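Local coordinates for protein endoglucanase A (Clostridium acetobutylicum, PDB 3IK2) that probably hydrolyses internal beta-1,4-glucosidic bonds of cellulose and related glucans, as a family 44 glycoside hydrolase built on a TIM-like barrel, at residues F133-P138 and S149-E154; E79-Y84 and N157-K162. One frame throughout, in Å; residues are numbered along the deposited sequence.

Contact 1 of 2, residues F133-P138 and S149-E154; sequences FNKNGP and SVYMDE. With CA (calcium ion), chain C.
Lys135 lies across the ring of Tyr151, the two side chains meeting at about a right angle. Its CG sits over the centre of one ring face, 3.7 Å from the centroid of the Tyr151 ring and 12° off the ring normal, a CH-pi contact. With CG anti to the backbone N (chi1 -160°) and the rest of the chain extended, the lysine runs on past the tyrosine to Glu154. There NZ forms a salt bridge with OE2 of Glu154 at 2.6 Å, reaching the syn side of the carboxylate from somewhat out of its plane. The same ammonium group donates to the carbonyl O of Pro138, 3.0 Å from NZ of Lys135 and in the carbonyl plane, which ties the loop back on itself, from Lys135 to Pro138.

The start of helix 152-163, with Tyr151 as N-cap residue, is fastened to the loop in both directions. Asp153 N donates to Phe133 O at 3.1 Å, while the carboxylate of Asp153 turns back so that its OD2 takes the Lys135 N-H at 2.9 Å in a nearly straight bond (171°). At the start of the loop the edge of the Phe133 ring meets CG of Met152, and helix 198-215 packs against Phe133. On strand 149-151, Ser149 O binds the calcium ion at 2.3 Å, together with Glu48, Asp144, Asp147 and two water molecules.

Glu154 OE2 also accepts from Ser140 N; with the Lys135 ammonium and the Ser140 N-H both directed at OE2, the buried carboxylate of Glu154 is probably kept ionised.

Contact 2 of 2, residues E79-Y84 and N157-K162; sequences EPASVY and NYLVNK. With ACT (acetate ion), chain I.
Residues 79-82 make a type II beta turn, closed by a bond from Ser82 N to Glu79 O, that leads into helix 82-93 and faces one side of helix 152-163, the nearest CA atoms, those of Ala81 and Leu159, being 7.9 Å apart. This is packing between two helices of the TIM-like barrel domain, with the turn before the first helix taking much of the contact.

Tyr158 carries the largest share of the buried surface. Its CG is anti to the backbone N (chi1 178°), which extends the ring from the helix toward the turn. Pro80 crosses the ring at about a right angle: its CB lies over one face, displaced toward the rim, and its CG comes within 3.9 Å of CE1 of Tyr158. Ala81, the N-cap residue of helix 82-93, sets its CB 3.9 Å from CD2 of Tyr158, approaching the ring obliquely. The methyl group of Ala81 also borders Leu159, whose CD2 lies 4.1 Å from CB of Tyr84. These apolar contacts continue the interface from the turn into the first turn of the helix. The Tyr84 ring is buried among other aromatic residues, stacked with Tyr45 and edge-to-face with Phe155, and its hydroxyl bonds to Thr102 O.

Away from the turn, Asn157 ND2 donates a nearly straight hydrogen bond to an acetate ion, probably from the crystallisation liquor. The polar end of Tyr158 is bridged to the turn by one water molecule. That water donates to Pro80 O, 2.6 Å from its oxygen, and its approach to Glu79 OE1 is too short for its length to be trusted. It accepts from Tyr158 OH, whose oxygen is 3.0 Å from the water.

In the fold
From the N terminus the chain first reaches 79-84, at the start of helix 82-93, and then passes through barrel strand 99-103 and strands 108-110 and 128-132 to the loop 133-138. Contact 1 closes the short excursion between strands 128-132 and 149-151, bringing the chain back beside that loop as helix 152-163 begins. Further along the same helix, 157-162 returns to 79-84, so contact 2 closes a larger loop within which contact 1 is nested. Their centres lie about 14 Å apart. Through its N-terminal end, helix 152-163 joins the small three-stranded sheet and the calcium site; further along, it packs on helix 82-93 of the barrel.

Contact 1 of 2, residues F133-P138 and S149-E154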
# COMPACT_ATOMS: atom_id res chain seq x y z
N PHE A 133 -4.68 -10.27 23.82
CA PHE A 133 -3.32 -10.18 23.23
C PHE A 133 -2.31 -11.23 23.75
O PHE A 133 -1.51 -11.80 22.98
CB PHE A 133 -2.79 -8.74 23.31
CG PHE A 133 -3.63 -7.74 22.53
CD1 PHE A 133 -4.27 -8.12 21.34
CD2 PHE A 133 -3.78 -6.44 22.98
CE1 PHE A 133 -5.05 -7.21 20.60
CE2 PHE A 133 -4.54 -5.52 22.27
CZ PHE A 133 -5.18 -5.90 21.06
N ASN A 134 -2.39 -11.51 25.04
CA ASN A 134 -1.47 -12.42 25.73
C ASN A 134 -2.19 -13.56 26.40
O ASN A 134 -3.16 -13.34 27.11
CB ASN A 134 -0.66 -11.63 26.75
CG ASN A 134 0.24 -10.63 26.09
OD1 ASN A 134 1.28 -11.00 25.53
ND2 ASN A 134 -0.17 -9.36 26.09
N LYS A 135 -1.71 -14.78 26.19
CA LYS A 135 -2.36 -15.98 26.73
C LYS A 135 -2.05 -16.15 28.20
O LYS A 135 -2.90 -16.63 28.95
CB LYS A 135 -1.97 -17.24 25.96
CG LYS A 135 -2.95 -18.40 26.15
CD LYS A 135 -2.44 -19.67 25.45
CE LYS A 135 -3.33 -20.87 25.72
NZ LYS A 135 -2.93 -22.09 24.95
N ASN A 136 -0.85 -15.74 28.61
CA ASN A 136 -0.42 -15.88 30.02
C ASN A 136 -0.43 -17.32 30.56
O ASN A 136 -0.24 -17.53 31.76
CB ASN A 136 -1.19 -14.92 30.97
CG ASN A 136 -1.17 -13.48 30.50
OD1 ASN A 136 -0.10 -12.85 30.40
ND2 ASN A 136 -2.36 -12.93 30.19
N GLY A 137 -0.65 -18.28 29.67
CA GLY A 137 -0.30 -19.68 29.86
C GLY A 137 0.51 -20.16 28.63
O GLY A 137 0.73 -19.39 27.69
N PRO A 138 1.00 -21.41 28.66
CA PRO A 138 1.75 -21.95 27.53
C PRO A 138 0.97 -21.94 26.21
O PRO A 138 -0.25 -22.20 26.18
CB PRO A 138 2.10 -23.39 27.94
CG PRO A 138 1.54 -23.59 29.31
CD PRO A 138 0.94 -22.32 29.82
N SER A 149 -12.36 -17.48 23.88
CA SER A 149 -11.28 -16.55 23.63
C SER A 149 -10.34 -17.01 22.54
O SER A 149 -10.23 -18.19 22.28
CB SER A 149 -10.46 -16.35 24.90
OG SER A 149 -11.20 -15.60 25.84
N VAL A 150 -9.65 -16.05 21.94
CA VAL A 150 -8.64 -16.30 20.91
C VAL A 150 -7.46 -15.40 21.33
O VAL A 150 -7.68 -14.27 21.79
CB VAL A 150 -9.22 -15.89 19.54
CG1 VAL A 150 -8.15 -15.59 18.58
CG2 VAL A 150 -10.24 -16.95 18.96
N TYR A 151 -6.23 -15.91 21.19
CA TYR A 151 -5.01 -15.24 21.68
C TYR A 151 -4.07 -14.86 20.53
O TYR A 151 -3.66 -15.72 19.76
CB TYR A 151 -4.26 -16.14 22.70
CG TYR A 151 -5.15 -16.44 23.88
CD1 TYR A 151 -5.17 -15.58 24.99
CD2 TYR A 151 -6.04 -17.52 23.85
CE1 TYR A 151 -6.03 -15.81 26.07
CE2 TYR A 151 -6.90 -17.76 24.92
CZ TYR A 151 -6.88 -16.90 26.02
OH TYR A 151 -7.73 -17.13 27.07
N MET A 152 -3.74 -13.57 20.43
CA MET A 152 -2.84 -13.07 19.38
C MET A 152 -1.40 -13.57 19.49
O MET A 152 -0.78 -13.83 18.47
CB MET A 152 -2.92 -11.53 19.25
CG MET A 152 -4.29 -11.05 18.77
SD MET A 152 -4.76 -11.75 17.17
CE MET A 152 -6.03 -12.92 17.62
N ASP A 153 -0.88 -13.73 20.69
CA ASP A 153 0.50 -14.25 20.81
C ASP A 153 0.59 -15.69 20.32
O ASP A 153 1.56 -16.08 19.68
CB ASP A 153 1.06 -14.14 22.24
CG ASP A 153 0.19 -14.81 23.29
OD1 ASP A 153 -0.94 -15.29 23.06
OD2 ASP A 153 0.65 -14.82 24.43
N GLU A 154 -0.44 -16.47 20.63
CA GLU A 154 -0.51 -17.86 20.23
C GLU A 154 -0.56 -17.98 18.70
O GLU A 154 0.05 -18.89 18.12
CB GLU A 154 -1.72 -18.51 20.90
CG GLU A 154 -1.78 -20.00 20.71
CD GLU A 154 -2.75 -20.66 21.65
OE1 GLU A 154 -3.96 -20.36 21.57
OE2 GLU A 154 -2.29 -21.49 22.47
CA CA C . -10.00 -20.44 21.76
O HOH W 1 -5.32 -17.54 29.36
O HOH W 2 -12.32 -20.26 21.11
O HOH W 3 -8.23 -20.52 23.26

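Contact 2 of 2, residues E79-Y84 and N157-K162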
# COMPACT_ATOMS: atom_id res chain seq x y z
N GLU A 79 -7.94 -26.40 10.16
CA GLU A 79 -6.54 -26.18 10.53
C GLU A 79 -6.33 -24.69 10.95
O GLU A 79 -6.73 -23.76 10.22
CB GLU A 79 -5.65 -26.58 9.35
CG GLU A 79 -4.13 -26.34 9.52
CD GLU A 79 -3.36 -26.58 8.20
OE1 GLU A 79 -2.90 -25.59 7.53
OE2 GLU A 79 -3.24 -27.78 7.83
N PRO A 80 -5.72 -24.47 12.14
CA PRO A 80 -5.46 -23.06 12.55
C PRO A 80 -4.68 -22.26 11.50
O PRO A 80 -3.72 -22.78 10.90
CB PRO A 80 -4.66 -23.18 13.83
CG PRO A 80 -4.34 -24.66 13.99
CD PRO A 80 -5.30 -25.45 13.15
N ALA A 81 -5.13 -21.02 11.26
CA ALA A 81 -4.47 -20.08 10.38
C ALA A 81 -4.29 -20.57 8.95
O ALA A 81 -3.49 -20.03 8.19
CB ALA A 81 -3.13 -19.61 10.99
N SER A 82 -5.06 -21.58 8.57
CA SER A 82 -4.96 -22.14 7.21
C SER A 82 -5.13 -21.07 6.11
O SER A 82 -4.54 -21.19 5.04
CB SER A 82 -5.93 -23.31 7.01
OG SER A 82 -7.28 -22.87 6.89
N VAL A 83 -5.92 -20.03 6.38
CA VAL A 83 -6.07 -18.92 5.47
C VAL A 83 -4.72 -18.19 5.29
O VAL A 83 -4.28 -17.93 4.16
CB VAL A 83 -7.20 -17.95 5.96
CG1 VAL A 83 -7.16 -16.59 5.22
CG2 VAL A 83 -8.62 -18.59 5.86
N TYR A 84 -4.06 -17.88 6.41
CA TYR A 84 -2.76 -17.18 6.43
C TYR A 84 -1.60 -18.06 5.93
O TYR A 84 -0.68 -17.57 5.27
CB TYR A 84 -2.45 -16.64 7.84
CG TYR A 84 -3.24 -15.39 8.20
CD1 TYR A 84 -2.61 -14.29 8.79
CD2 TYR A 84 -4.62 -15.30 7.97
CE1 TYR A 84 -3.31 -13.16 9.14
CE2 TYR A 84 -5.33 -14.16 8.30
CZ TYR A 84 -4.66 -13.09 8.89
OH TYR A 84 -5.36 -11.97 9.25
N ASN A 157 2.89 -16.95 17.16
CA ASN A 157 3.73 -18.09 17.51
C ASN A 157 3.53 -19.28 16.54
O ASN A 157 4.49 -19.90 16.16
CB ASN A 157 3.49 -18.53 18.97
CG ASN A 157 4.43 -19.65 19.40
OD1 ASN A 157 5.62 -19.41 19.69
ND2 ASN A 157 3.93 -20.89 19.44
N TYR A 158 2.29 -19.56 16.17
CA TYR A 158 1.96 -20.61 15.20
C TYR A 158 2.63 -20.31 13.85
O TYR A 158 3.16 -21.19 13.20
CB TYR A 158 0.44 -20.74 15.02
CG TYR A 158 0.04 -21.78 13.99
CD1 TYR A 158 -0.21 -23.10 14.36
CD2 TYR A 158 -0.06 -21.45 12.64
CE1 TYR A 158 -0.54 -24.06 13.43
CE2 TYR A 158 -0.37 -22.40 11.69
CZ TYR A 158 -0.62 -23.70 12.09
OH TYR A 158 -0.95 -24.63 11.16
N LEU A 159 2.59 -19.04 13.45
CA LEU A 159 3.11 -18.63 12.16
C LEU A 159 4.64 -18.71 12.12
O LEU A 159 5.23 -19.17 11.15
CB LEU A 159 2.60 -17.21 11.79
CG LEU A 159 1.09 -17.07 11.54
CD1 LEU A 159 0.68 -15.59 11.50
CD2 LEU A 159 0.65 -17.78 10.25
N VAL A 160 5.27 -18.26 13.20
CA VAL A 160 6.73 -18.28 13.32
C VAL A 160 7.22 -19.73 13.45
O VAL A 160 8.28 -20.09 12.93
CB VAL A 160 7.20 -17.41 14.51
CG1 VAL A 160 8.71 -17.64 14.83
CG2 VAL A 160 6.93 -15.95 14.19
N ASN A 161 6.44 -20.55 14.14
CA ASN A 161 6.76 -21.97 14.23
C ASN A 161 6.84 -22.60 12.83
O ASN A 161 7.72 -23.41 12.56
CB ASN A 161 5.76 -22.73 15.10
CG ASN A 161 5.97 -24.28 15.02
OD1 ASN A 161 5.45 -24.95 14.10
ND2 ASN A 161 6.72 -24.83 15.96
N LYS A 162 5.90 -22.22 11.96
CA LYS A 162 5.88 -22.73 10.59
C LYS A 162 6.99 -22.15 9.72
O LYS A 162 7.70 -22.88 9.03
CB LYS A 162 4.50 -22.53 9.97
CG LYS A 162 4.33 -23.18 8.61
CD LYS A 162 2.84 -23.32 8.29
CE LYS A 162 2.58 -24.53 7.41
NZ LYS A 162 3.32 -24.51 6.10
C ACT I . 5.22 -24.09 20.40
O ACT I . 5.87 -23.06 20.11
OXT ACT I . 4.21 -23.94 21.13
CH3 ACT I . 5.64 -25.43 19.88
O HOH W 4 -2.37 -23.59 8.79